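Local coordinates for protein Nadp(h)-dependent ketose reductase (Bemisia argentifolii, PDB 1E3J) that probably reduces fructose to its sugar alcohol with NADP(H), as a zinc-containing sorbitol dehydrogenase of the alcohol dehydrogenase family, at residues Glu30-Met35 / Ala126-His131; Gly70-Val75 / Asp86-Glu91; Pro95-Gln100 / Ala132-His137; Gly157-Arg162 / Lys292-Tyr297. All coordinates share one frame; numbering follows the deposited sequence.

Contact 1. Residues Glu30-Met35 / Ala126-His131; sequences EVLLQM and ARYYVH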
loop_
_atom_site.group_PDB
_atom_site.type_symbol
_atom_site.label_atom_id
_atom_site.label_comp_id
_atom_site.label_asym_id
_atom_site.label_seq_id
_atom_site.Cartn_x
_atom_site.Cartn_y
_atom_site.Cartn_z
ATOM N N GLU A 30 34.365 5.560 -0.760
ATOM C CA GLU A 30 34.273 6.075 0.608
ATOM C C GLU A 30 34.816 7.470 0.769
ATOM O O GLU A 30 35.387 8.033 -0.159
ATOM C CB GLU A 30 35.054 5.158 1.552
ATOM C CG GLU A 30 34.572 3.739 1.617
ATOM C CD GLU A 30 35.426 2.861 2.540
ATOM O OE1 GLU A 30 36.645 3.113 2.658
ATOM O OE2 GLU A 30 34.880 1.909 3.146
ATOM N N VAL A 31 34.639 8.036 1.959
ATOM C CA VAL A 31 35.190 9.347 2.237
ATOM C C VAL A 31 35.806 9.266 3.614
ATOM O O VAL A 31 35.398 8.435 4.433
ATOM C CB VAL A 31 34.146 10.454 2.257
ATOM C CG1 VAL A 31 33.627 10.714 0.840
ATOM C CG2 VAL A 31 33.016 10.074 3.205
ATOM N N LEU A 32 36.800 10.120 3.847
ATOM C CA LEU A 32 37.492 10.183 5.114
ATOM C C LEU A 32 36.866 11.301 5.887
ATOM O O LEU A 32 36.758 12.431 5.398
ATOM C CB LEU A 32 38.993 10.485 4.937
ATOM C CG LEU A 32 39.735 10.650 6.292
ATOM C CD1 LEU A 32 39.589 9.377 7.107
ATOM C CD2 LEU A 32 41.240 10.952 6.072
ATOM N N LEU A 33 36.462 11.000 7.107
ATOM C CA LEU A 33 35.845 12.021 7.938
ATOM C C LEU A 33 36.633 12.401 9.177
ATOM O O LEU A 33 37.186 11.533 9.880
ATOM C CB LEU A 33 34.495 11.528 8.426
ATOM C CG LEU A 33 33.472 11.179 7.343
ATOM C CD1 LEU A 33 32.253 10.513 7.999
ATOM C CD2 LEU A 33 33.078 12.454 6.601
ATOM N N GLN A 34 36.641 13.698 9.461
ATOM C CA GLN A 34 37.249 14.211 10.678
ATOM C C GLN A 34 36.000 14.316 11.543
ATOM O O GLN A 34 35.178 15.207 11.340
ATOM C CB GLN A 34 37.873 15.598 10.452
ATOM C CG GLN A 34 38.382 16.237 11.738
ATOM C CD GLN A 34 39.457 17.292 11.493
ATOM O OE1 GLN A 34 39.323 18.165 10.615
ATOM N NE2 GLN A 34 40.526 17.224 12.276
ATOM N N MET A 35 35.837 13.398 12.488
ATOM C CA MET A 35 34.625 13.381 13.283
ATOM C C MET A 35 34.369 14.646 14.041
ATOM O O MET A 35 35.318 15.366 14.413
ATOM C CB MET A 35 34.640 12.178 14.224
ATOM C CG MET A 35 34.758 10.836 13.476
ATOM S SD MET A 35 33.459 10.688 12.149
ATOM C CE MET A 35 32.049 10.506 13.212
ATOM N N ALA A 126 35.963 8.300 17.371
ATOM C CA ALA A 126 37.387 8.417 17.105
ATOM C C ALA A 126 37.529 9.774 16.421
ATOM O O ALA A 126 36.513 10.405 16.102
ATOM C CB ALA A 126 37.831 7.320 16.150
ATOM N N ARG A 127 38.762 10.207 16.175
ATOM C CA ARG A 127 38.985 11.519 15.559
ATOM C C ARG A 127 38.729 11.434 14.078
ATOM O O ARG A 127 38.284 12.394 13.460
ATOM C CB ARG A 127 40.444 12.004 15.735
ATOM C CG ARG A 127 40.949 12.116 17.164
ATOM C CD ARG A 127 40.645 13.476 17.833
ATOM N NE ARG A 127 41.325 13.566 19.140
ATOM C CZ ARG A 127 40.829 14.196 20.202
ATOM N NH1 ARG A 127 39.652 14.812 20.127
ATOM N NH2 ARG A 127 41.481 14.171 21.358
ATOM N N TYR A 128 39.089 10.294 13.516
ATOM C CA TYR A 128 38.923 10.058 12.101
ATOM C C TYR A 128 38.171 8.780 11.835
ATOM O O TYR A 128 38.296 7.803 12.579
ATOM C CB TYR A 128 40.266 9.999 11.396
ATOM C CG TYR A 128 40.918 11.332 11.317
ATOM C CD1 TYR A 128 40.601 12.219 10.287
ATOM C CD2 TYR A 128 41.809 11.756 12.304
ATOM C CE1 TYR A 128 41.157 13.500 10.246
ATOM C CE2 TYR A 128 42.368 13.043 12.267
ATOM C CZ TYR A 128 42.041 13.905 11.240
ATOM O OH TYR A 128 42.601 15.170 11.197
ATOM N N TYR A 129 37.427 8.786 10.737
ATOM C CA TYR A 129 36.613 7.635 10.361
ATOM C C TYR A 129 36.362 7.640 8.868
ATOM O O TYR A 129 36.195 8.690 8.247
ATOM C CB TYR A 129 35.292 7.720 11.139
ATOM C CG TYR A 129 34.293 6.638 10.859
ATOM C CD1 TYR A 129 34.552 5.309 11.201
ATOM C CD2 TYR A 129 33.079 6.948 10.219
ATOM C CE1 TYR A 129 33.627 4.307 10.908
ATOM C CE2 TYR A 129 32.143 5.958 9.920
ATOM C CZ TYR A 129 32.418 4.650 10.258
ATOM O OH TYR A 129 31.495 3.687 9.935
ATOM N N VAL A 130 36.348 6.462 8.288
ATOM C CA VAL A 130 36.093 6.300 6.853
ATOM C C VAL A 130 34.683 5.662 6.720
ATOM O O VAL A 130 34.341 4.787 7.508
ATOM C CB VAL A 130 37.211 5.414 6.254
ATOM C CG1 VAL A 130 36.642 4.242 5.467
ATOM C CG2 VAL A 130 38.150 6.302 5.395
ATOM N N HIS A 131 33.871 6.093 5.750
ATOM C CA HIS A 131 32.502 5.551 5.606
ATOM C C HIS A 131 32.039 5.634 4.151
ATOM O O HIS A 131 32.460 6.537 3.419
ATOM C CB HIS A 131 31.544 6.382 6.500
ATOM C CG HIS A 131 30.255 5.697 6.839
ATOM N ND1 HIS A 131 30.203 4.477 7.479
ATOM C CD2 HIS A 131 28.966 6.079 6.652
ATOM C CE1 HIS A 131 28.945 4.135 7.679
ATOM N NE2 HIS A 131 28.176 5.090 7.186
HETATM O O HOH W 1 37.850 14.658 14.755
#

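Contact 2. Residues Gly70-Val75 / Asp86-Glu91; sequences GTVVKV and DRVAVE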
loop_
_atom_site.group_PDB
_atom_site.type_symbol
_atom_site.label_atom_id
_atom_site.label_comp_id
_atom_site.label_asym_id
_atom_site.label_seq_id
_atom_site.Cartn_x
_atom_site.Cartn_y
_atom_site.Cartn_z
ATOM N N GLY A 70 30.444 14.636 10.978
ATOM C CA GLY A 70 31.828 15.024 10.818
ATOM C C GLY A 70 32.020 15.726 9.497
ATOM O O GLY A 70 31.059 15.904 8.722
ATOM N N THR A 71 33.265 16.096 9.226
ATOM C CA THR A 71 33.592 16.821 8.017
ATOM C C THR A 71 34.438 16.022 7.037
ATOM O O THR A 71 35.397 15.345 7.427
ATOM C CB THR A 71 34.299 18.128 8.388
ATOM O OG1 THR A 71 33.492 18.839 9.337
ATOM C CG2 THR A 71 34.499 18.994 7.154
ATOM N N VAL A 72 34.071 16.089 5.756
ATOM C CA VAL A 72 34.799 15.356 4.728
ATOM C C VAL A 72 36.187 15.950 4.589
ATOM O O VAL A 72 36.367 17.144 4.356
ATOM C CB VAL A 72 34.095 15.409 3.337
ATOM C CG1 VAL A 72 35.021 14.812 2.259
ATOM C CG2 VAL A 72 32.780 14.608 3.373
ATOM N N VAL A 73 37.176 15.095 4.732
ATOM C CA VAL A 73 38.538 15.543 4.621
ATOM C C VAL A 73 39.130 15.086 3.291
ATOM O O VAL A 73 39.782 15.862 2.602
ATOM C CB VAL A 73 39.372 14.992 5.792
ATOM C CG1 VAL A 73 40.874 15.151 5.488
ATOM C CG2 VAL A 73 39.006 15.733 7.063
ATOM N N LYS A 74 38.833 13.845 2.911
ATOM C CA LYS A 74 39.377 13.237 1.702
ATOM C C LYS A 74 38.324 12.304 1.113
ATOM O O LYS A 74 37.573 11.678 1.855
ATOM C CB LYS A 74 40.627 12.432 2.107
ATOM C CG LYS A 74 41.471 11.815 1.009
ATOM C CD LYS A 74 42.420 10.774 1.642
ATOM C CE LYS A 74 43.843 10.822 1.073
ATOM N NZ LYS A 74 44.622 12.028 1.513
ATOM N N VAL A 75 38.281 12.190 -0.211
ATOM C CA VAL A 75 37.302 11.321 -0.836
ATOM C C VAL A 75 37.931 10.344 -1.816
ATOM O O VAL A 75 38.878 10.695 -2.514
ATOM C CB VAL A 75 36.219 12.146 -1.580
ATOM C CG1 VAL A 75 35.906 13.416 -0.802
ATOM C CG2 VAL A 75 36.669 12.469 -2.994
ATOM N N ASP A 86 32.848 19.235 3.141
ATOM C CA ASP A 86 31.409 19.065 3.319
ATOM C C ASP A 86 31.092 18.521 4.718
ATOM O O ASP A 86 31.802 17.657 5.249
ATOM C CB ASP A 86 30.839 18.113 2.268
ATOM C CG ASP A 86 30.716 18.749 0.880
ATOM O OD1 ASP A 86 30.637 20.006 0.751
ATOM O OD2 ASP A 86 30.672 17.973 -0.096
ATOM N N ARG A 87 30.032 19.036 5.321
ATOM C CA ARG A 87 29.615 18.584 6.639
ATOM C C ARG A 87 28.552 17.524 6.444
ATOM O O ARG A 87 27.575 17.734 5.722
ATOM C CB ARG A 87 29.082 19.781 7.426
ATOM C CG ARG A 87 30.137 20.904 7.452
ATOM C CD ARG A 87 29.527 22.293 7.512
ATOM N NE ARG A 87 28.808 22.476 8.750
ATOM C CZ ARG A 87 27.490 22.603 8.842
ATOM N NH1 ARG A 87 26.730 22.582 7.754
ATOM N NH2 ARG A 87 26.933 22.715 10.037
ATOM N N VAL A 88 28.748 16.377 7.091
ATOM C CA VAL A 88 27.818 15.266 6.967
ATOM C C VAL A 88 27.393 14.549 8.245
ATOM O O VAL A 88 28.103 14.519 9.269
ATOM C CB VAL A 88 28.397 14.165 6.041
ATOM C CG1 VAL A 88 28.823 14.762 4.707
ATOM C CG2 VAL A 88 29.581 13.473 6.737
ATOM N N ALA A 89 26.232 13.930 8.138
ATOM C CA ALA A 89 25.677 13.114 9.193
ATOM C C ALA A 89 25.992 11.706 8.664
ATOM O O ALA A 89 25.919 11.475 7.476
ATOM C CB ALA A 89 24.183 13.346 9.307
ATOM N N VAL A 90 26.376 10.785 9.546
ATOM C CA VAL A 90 26.765 9.449 9.160
ATOM C C VAL A 90 25.654 8.449 9.424
ATOM O O VAL A 90 25.256 8.246 10.565
ATOM C CB VAL A 90 28.033 9.008 9.955
ATOM C CG1 VAL A 90 28.365 7.591 9.650
ATOM C CG2 VAL A 90 29.246 9.886 9.558
ATOM N N GLU A 91 25.135 7.824 8.373
ATOM C CA GLU A 91 24.089 6.826 8.591
ATOM C C GLU A 91 24.964 5.622 8.796
ATOM O O GLU A 91 25.649 5.164 7.873
ATOM C CB GLU A 91 23.171 6.645 7.384
ATOM C CG GLU A 91 22.141 5.558 7.652
ATOM C CD GLU A 91 21.149 5.400 6.515
ATOM O OE1 GLU A 91 21.054 6.309 5.669
ATOM O OE2 GLU A 91 20.476 4.363 6.475
#

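Contact 3. Residues Pro95-Gln100 / Ala132-His137; sequences PCRRCQ and AADFCH. With ZN (zinc ion), chain B.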
loop_
_atom_site.group_PDB
_atom_site.type_symbol
_atom_site.label_atom_id
_atom_site.label_comp_id
_atom_site.label_asym_id
_atom_site.label_seq_id
_atom_site.Cartn_x
_atom_site.Cartn_y
_atom_site.Cartn_z
ATOM N N PRO A 95 24.548 -1.639 4.107
ATOM C CA PRO A 95 24.086 -2.936 3.622
ATOM C C PRO A 95 24.951 -3.554 2.506
ATOM O O PRO A 95 25.842 -2.890 1.998
ATOM C CB PRO A 95 22.676 -2.619 3.154
ATOM C CG PRO A 95 22.872 -1.312 2.479
ATOM C CD PRO A 95 23.772 -0.551 3.494
ATOM N N CYS A 96 24.668 -4.800 2.118
ATOM C CA CYS A 96 25.463 -5.466 1.071
ATOM C C CYS A 96 25.100 -4.964 -0.334
ATOM O O CYS A 96 25.901 -5.076 -1.289
ATOM C CB CYS A 96 25.285 -7.004 1.149
ATOM S SG CYS A 96 23.772 -7.626 0.283
ATOM N N ARG A 97 23.899 -4.403 -0.461
ATOM C CA ARG A 97 23.424 -3.852 -1.727
ATOM C C ARG A 97 23.148 -4.925 -2.807
ATOM O O ARG A 97 22.962 -4.584 -3.954
ATOM C CB ARG A 97 24.474 -2.891 -2.300
ATOM C CG ARG A 97 24.943 -1.779 -1.404
ATOM C CD ARG A 97 25.954 -0.958 -2.172
ATOM N NE ARG A 97 26.079 0.388 -1.640
ATOM C CZ ARG A 97 26.946 0.730 -0.711
ATOM N NH1 ARG A 97 27.765 -0.206 -0.226
ATOM N NH2 ARG A 97 26.987 1.990 -0.270
ATOM N N ARG A 98 23.128 -6.200 -2.451
ATOM C CA ARG A 98 22.937 -7.257 -3.450
ATOM C C ARG A 98 22.005 -8.371 -3.004
ATOM O O ARG A 98 21.784 -9.322 -3.746
ATOM C CB ARG A 98 24.293 -7.894 -3.803
ATOM C CG ARG A 98 25.337 -6.898 -4.351
ATOM C CD ARG A 98 26.766 -7.498 -4.451
ATOM N NE ARG A 98 27.558 -6.763 -5.443
ATOM C CZ ARG A 98 27.952 -5.493 -5.319
ATOM N NH1 ARG A 98 27.648 -4.783 -4.235
ATOM N NH2 ARG A 98 28.635 -4.919 -6.302
ATOM N N CYS A 99 21.496 -8.326 -1.781
ATOM C CA CYS A 99 20.598 -9.400 -1.439
ATOM C C CYS A 99 19.144 -8.963 -1.814
ATOM O O CYS A 99 18.930 -7.845 -2.331
ATOM C CB CYS A 99 20.724 -9.736 0.046
ATOM S SG CYS A 99 20.135 -8.423 1.055
ATOM N N GLN A 100 18.168 -9.831 -1.597
ATOM C CA GLN A 100 16.776 -9.473 -1.911
ATOM C C GLN A 100 16.283 -8.345 -1.003
ATOM O O GLN A 100 15.462 -7.537 -1.436
ATOM C CB GLN A 100 15.822 -10.673 -1.759
ATOM N N ALA A 132 31.161 4.714 3.739
ATOM C CA ALA A 132 30.629 4.716 2.354
ATOM C C ALA A 132 30.013 6.072 2.098
ATOM O O ALA A 132 29.219 6.560 2.902
ATOM C CB ALA A 132 29.569 3.623 2.177
ATOM N N ALA A 133 30.380 6.684 0.984
ATOM C CA ALA A 133 29.916 8.014 0.630
ATOM C C ALA A 133 28.428 8.163 0.477
ATOM O O ALA A 133 27.870 9.222 0.795
ATOM C CB ALA A 133 30.584 8.466 -0.656
ATOM N N ASP A 134 27.770 7.126 -0.027
ATOM C CA ASP A 134 26.338 7.251 -0.212
ATOM C C ASP A 134 25.581 7.209 1.127
ATOM O O ASP A 134 24.355 7.386 1.157
ATOM C CB ASP A 134 25.827 6.152 -1.162
ATOM C CG ASP A 134 26.094 4.774 -0.644
ATOM O OD1 ASP A 134 27.224 4.519 -0.175
ATOM O OD2 ASP A 134 25.185 3.935 -0.716
ATOM N N PHE A 135 26.290 6.949 2.229
ATOM C CA PHE A 135 25.613 6.925 3.521
ATOM C C PHE A 135 26.075 8.073 4.385
ATOM O O PHE A 135 26.019 8.007 5.600
ATOM C CB PHE A 135 25.801 5.586 4.243
ATOM C CG PHE A 135 24.913 4.484 3.711
ATOM C CD1 PHE A 135 25.195 3.862 2.479
ATOM C CD2 PHE A 135 23.771 4.097 4.409
ATOM C CE1 PHE A 135 24.344 2.875 1.943
ATOM C CE2 PHE A 135 22.898 3.104 3.892
ATOM C CZ PHE A 135 23.184 2.489 2.653
ATOM N N CYS A 136 26.542 9.134 3.746
ATOM C CA CYS A 136 26.958 10.326 4.459
ATOM C C CYS A 136 26.074 11.387 3.836
ATOM O O CYS A 136 26.208 11.675 2.658
ATOM C CB CYS A 136 28.425 10.654 4.188
ATOM S SG CYS A 136 29.626 9.556 4.987
ATOM N N HIS A 137 25.197 11.992 4.631
ATOM C CA HIS A 137 24.267 12.990 4.145
ATOM C C HIS A 137 24.764 14.427 4.374
ATOM O O HIS A 137 24.917 14.902 5.510
ATOM C CB HIS A 137 22.926 12.736 4.832
ATOM C CG HIS A 137 22.474 11.309 4.736
ATOM N ND1 HIS A 137 21.611 10.863 3.753
ATOM C CD2 HIS A 137 22.829 10.210 5.446
ATOM C CE1 HIS A 137 21.459 9.552 3.858
ATOM N NE2 HIS A 137 22.186 9.131 4.880
HETATM ZN ZN ZN B . 21.782 -6.894 1.411
#

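Contact 4. Residues Gly157-Arg162 / Lys292-Tyr297; sequences GVHACR and KSVFRY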
loop_
_atom_site.group_PDB
_atom_site.type_symbol
_atom_site.label_atom_id
_atom_site.label_comp_id
_atom_site.label_asym_id
_atom_site.label_seq_id
_atom_site.Cartn_x
_atom_site.Cartn_y
_atom_site.Cartn_z
ATOM N N GLY A 157 12.782 7.690 14.920
ATOM C CA GLY A 157 11.423 8.153 15.115
ATOM C C GLY A 157 10.703 8.309 13.774
ATOM O O GLY A 157 9.495 8.077 13.673
ATOM N N VAL A 158 11.434 8.742 12.749
ATOM C CA VAL A 158 10.833 8.921 11.455
ATOM C C VAL A 158 10.406 7.534 10.956
ATOM O O VAL A 158 9.283 7.352 10.455
ATOM C CB VAL A 158 11.856 9.533 10.443
ATOM C CG1 VAL A 158 11.319 9.441 9.026
ATOM C CG2 VAL A 158 12.095 10.976 10.760
ATOM N N HIS A 159 11.297 6.560 11.124
ATOM C CA HIS A 159 11.032 5.216 10.665
ATOM C C HIS A 159 9.786 4.670 11.338
ATOM O O HIS A 159 8.913 4.090 10.672
ATOM C CB HIS A 159 12.213 4.303 10.954
ATOM C CG HIS A 159 12.077 2.941 10.357
ATOM N ND1 HIS A 159 11.749 2.736 9.029
ATOM C CD2 HIS A 159 12.261 1.712 10.894
ATOM C CE1 HIS A 159 11.747 1.442 8.776
ATOM N NE2 HIS A 159 12.053 0.794 9.890
ATOM N N ALA A 160 9.681 4.859 12.656
ATOM C CA ALA A 160 8.498 4.364 13.358
ATOM C C ALA A 160 7.243 5.078 12.850
ATOM O O ALA A 160 6.214 4.432 12.653
ATOM C CB ALA A 160 8.646 4.545 14.858
ATOM N N CYS A 161 7.318 6.389 12.593
ATOM C CA CYS A 161 6.127 7.085 12.101
ATOM C C CYS A 161 5.709 6.599 10.717
ATOM O O CYS A 161 4.513 6.329 10.474
ATOM C CB CYS A 161 6.325 8.604 12.067
ATOM S SG CYS A 161 6.294 9.342 13.738
ATOM N N ARG A 162 6.683 6.451 9.822
ATOM C CA ARG A 162 6.376 6.006 8.479
ATOM C C ARG A 162 5.881 4.592 8.460
ATOM O O ARG A 162 4.960 4.287 7.744
ATOM C CB ARG A 162 7.574 6.158 7.553
ATOM C CG ARG A 162 8.023 7.612 7.392
ATOM C CD ARG A 162 9.287 7.679 6.557
ATOM N NE ARG A 162 9.011 7.533 5.132
ATOM C CZ ARG A 162 9.926 7.258 4.201
ATOM N NH1 ARG A 162 11.206 7.077 4.522
ATOM N NH2 ARG A 162 9.560 7.213 2.931
ATOM N N LYS A 292 3.664 -3.755 15.065
ATOM C CA LYS A 292 4.799 -3.658 14.135
ATOM C C LYS A 292 6.075 -3.240 14.810
ATOM O O LYS A 292 6.086 -2.361 15.671
ATOM C CB LYS A 292 4.501 -2.665 13.004
ATOM C CG LYS A 292 3.288 -3.019 12.182
ATOM C CD LYS A 292 3.174 -2.102 10.973
ATOM C CE LYS A 292 1.955 -2.461 10.136
ATOM N NZ LYS A 292 1.792 -1.546 8.977
ATOM N N SER A 293 7.161 -3.880 14.404
ATOM C CA SER A 293 8.472 -3.598 14.949
ATOM C C SER A 293 9.134 -2.552 14.085
ATOM O O SER A 293 8.846 -2.414 12.894
ATOM C CB SER A 293 9.332 -4.846 14.905
ATOM O OG SER A 293 8.572 -5.992 15.205
ATOM N N VAL A 294 10.049 -1.826 14.686
ATOM C CA VAL A 294 10.768 -0.783 13.990
ATOM C C VAL A 294 12.209 -1.155 14.227
ATOM O O VAL A 294 12.615 -1.316 15.364
ATOM C CB VAL A 294 10.541 0.554 14.649
ATOM C CG1 VAL A 294 11.294 1.629 13.904
ATOM C CG2 VAL A 294 9.077 0.841 14.723
ATOM N N PHE A 295 12.980 -1.348 13.168
ATOM C CA PHE A 295 14.377 -1.672 13.383
ATOM C C PHE A 295 15.257 -0.616 12.741
ATOM O O PHE A 295 15.514 -0.651 11.520
ATOM C CB PHE A 295 14.713 -3.023 12.806
ATOM C CG PHE A 295 16.108 -3.439 13.087
ATOM C CD1 PHE A 295 16.531 -3.605 14.417
ATOM C CD2 PHE A 295 17.017 -3.624 12.044
ATOM C CE1 PHE A 295 17.840 -3.953 14.707
ATOM C CE2 PHE A 295 18.331 -3.976 12.306
ATOM C CZ PHE A 295 18.758 -4.143 13.645
ATOM N N ARG A 296 15.712 0.331 13.564
ATOM C CA ARG A 296 16.556 1.403 13.074
ATOM C C ARG A 296 15.835 2.255 12.046
ATOM O O ARG A 296 14.824 2.846 12.356
ATOM C CB ARG A 296 17.850 0.841 12.479
ATOM C CG ARG A 296 18.642 0.041 13.508
ATOM C CD ARG A 296 19.991 -0.316 12.998
ATOM N NE ARG A 296 20.783 -1.065 13.969
ATOM C CZ ARG A 296 21.457 -2.170 13.669
ATOM N NH1 ARG A 296 21.422 -2.656 12.434
ATOM N NH2 ARG A 296 22.211 -2.764 14.588
ATOM N N TYR A 297 16.346 2.297 10.820
ATOM C CA TYR A 297 15.798 3.154 9.783
ATOM C C TYR A 297 16.173 2.659 8.380
ATOM O O TYR A 297 17.134 1.878 8.200
ATOM C CB TYR A 297 16.322 4.598 9.977
ATOM C CG TYR A 297 17.710 4.618 10.605
ATOM C CD1 TYR A 297 18.831 4.170 9.900
ATOM C CD2 TYR A 297 17.869 4.928 11.982
ATOM C CE1 TYR A 297 20.077 4.000 10.551
ATOM C CE2 TYR A 297 19.067 4.764 12.612
ATOM C CZ TYR A 297 20.164 4.296 11.912
ATOM O OH TYR A 297 21.307 4.047 12.603
#

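Contact 1. Residues Glu30-Met35 / Ala126-His131
V31 and L33 pair with H131 and Y129 along two antiparallel strands whose short axes approach to 4.6 Å at 154°, and M35 N adds a bond to R127 O, making five backbone hydrogen bonds in all. The shortest runs from L33 N to Y129 O at 2.6 Å, and L33 O takes Y129 N in return at 2.9 Å. At the far end M35 N reaches R127 O at 2.8 Å from above the carbonyl plane. A water lies 2.7 Å from M35 O and 2.6 Å from R127 O and bridges the two carbonyls.

The strands belong to the catalytic-domain sheet of the GroES-like fold, in which strand 30-40 lies between strands 67-75 and 128-132. Side chains alternate across it. On one face L32 CD1 meets V130 CG2 at 3.8 Å, the two side chains crossing at about a right angle, while Q34 and Y128 run side by side in the same direction, amide and ring planes 25° apart. The other face carries V31, L33, Y129 and H131. Here L33 CD1 lies at the edge of the Y129 ring. M35, bent at chi2 and chi3, packs its SD on Y129 CB and makes an oblique Met-aromatic contact, SD 5.3 Å from the Y129 ring centroid. V88 and V90 of strand 87-90 pack against this face, and H131 NE2 is hydrogen-bonded to E91 O.

Contact 2. Residues Gly70-Val75 / Asp86-Glu91
The beta hairpin of strands 67-75 and 87-90 brings G70 against V88 and T71 against R87 in the GroES-like domain. G70 and V88 form an antiparallel hydrogen-bonded pair: G70 N gives to V88 O at 2.9 Å, and V88 N gives to G70 O at the same length but almost straight, with an angle of 174° at the hydrogen. One step on, T71 and R87 make a non-hydrogen-bonded pair with CA atoms 4.6 Å apart. Next V72 N donates to D86 O at 2.8 Å, again nearly straight. The short axes pass at 4.8 Å with 116° between their directions, a strongly splayed antiparallel pair, and these three bonds are the whole ladder between the two segments. Beyond V72 the strand parts from strand 87-90 but stays paired with strand 30-40, where V73 and K74 both face L32 in a classic beta bulge.

V88 points to the face where L33 packs, T71 and R87 to the other. V72 CG2 touches V88 CG1 at 4.2 Å, and it lies equally near D86 CB, the V72 and D86 side chains running alongside each other. V88 CG2 lies 3.5 Å from G70 O. T71 CG2 is 3.6 Å from D86 O, placed there anti to the backbone N with OG1 at chi1 -53°. R87 leads away from the strand pair: its guanidinium donates to the carbonyls of V143 and P140 and makes a weak hydrogen bond to a bound boric acid. The D86 carboxylate is likewise engaged outside the hairpin, accepting from K83 N and forming a salt bridge with K138.

Contact 3. Residues Pro95-Gln100 / Ala132-His137
The structural zinc lobe of the alcohol dehydrogenase family meets the body of its domain here, through P95 and R97 on the zinc-binding loop and D134 and F135 opposite. C96 SG and C99 SG hold the zinc ion at 2.4 and 2.3 Å, and C102 and C110 complete the four-cysteine site. R98 N donates to C96 SG, a second-shell bond of 3.2 Å that may partly offset the thiolate's charge.

R97 stretches from the loop, its chain extended from CG to NE, and turns NH2 to both oxygens of the D134 carboxylate in a salt bridge, 2.5 Å from OD1. NH2 donates to the syn lone pair of OD2 at 2.7 Å with an angle of 160°, the acceptor near the guanidinium plane; the two flat groups are turned 37° apart. The same NH2 lies at the edge of the F135 ring, 3.6 Å from CE1. P95 approaches that ring obliquely, with CD nearest to CZ.

Y107 meets F135 edge-to-face, and K103 of the second subunit adds a cation-pi contact to that ring and a hydrogen bond to D134 O. The loop sits between strand 93-94 and helix 100-103, facing the turn that links strands 128-132 and 136-138.

Contact 4. Residues Gly157-Arg162 / Lys292-Tyr297
H159, with V294 and A160, carries this contact between helix 151-164 and the segment that leaves strand 290-293. The H159 side chain is directed at the loop, its CG anti to the backbone N (chi1 -173°), and the imidazole enters the bend formed by V294 to Y297. Y297 CA stands over one face of the ring in a CH-pi contact, 4.0 Å from the centroid and 21° off the normal. R296 O approaches the ring obliquely, 3.2 Å from H159 CD2, while F295 N lies at the ring edge. E288 OE2 of the third subunit is hydrogen-bonded to both H159 NE2 and F295 N, tying helix and loop together across the subunit interface.

Within this chain strand 290-293 is an outermost strand of the six-stranded parallel sheet of the Rossmann-type nucleotide-binding domain, with I289 of the third subunit beside S293, and the chain turns out of it toward the catalytic domain. V294 and H159 lie alongside each other, pointing opposite ways, and V294 CG2 rests against A160 CB at 3.7 Å. V294 also packs on M268 of the adjoining strand 266-269. Past R296, which has a positive phi of 62°, Y297 sends its ring away from the helix segment. Its hydroxyl is hydrogen-bonded to E152, a ligand of the catalytic zinc seen crystallographically in this protein but not bound to it in this chain, and Y301 packs edge-to-face on its ring.

How the contacts relate
Contacts 1, 2 and 3 cluster in the GroES-like domain, on one side of the chain's centre. Contacts 1 and 2 have centres 7 Å apart and share a sheet in which strands 30-40 and 67-75 are neighbours; contact 2 is nested within the loop closed by contact 1. Contact 3 lies about 16 Å from both centres. Its segments alternate with those of contact 1, and strand 136-138 adjoins strand 87-90 of contact 2. Contact 4 comes later in the chain, its centre 25 Å from that of contact 2, and concerns the nucleotide-binding domain. E91 packs on Y297, so contacts 2 and 4 touch across the two domains near the zinc bound by C41, H66 and E67.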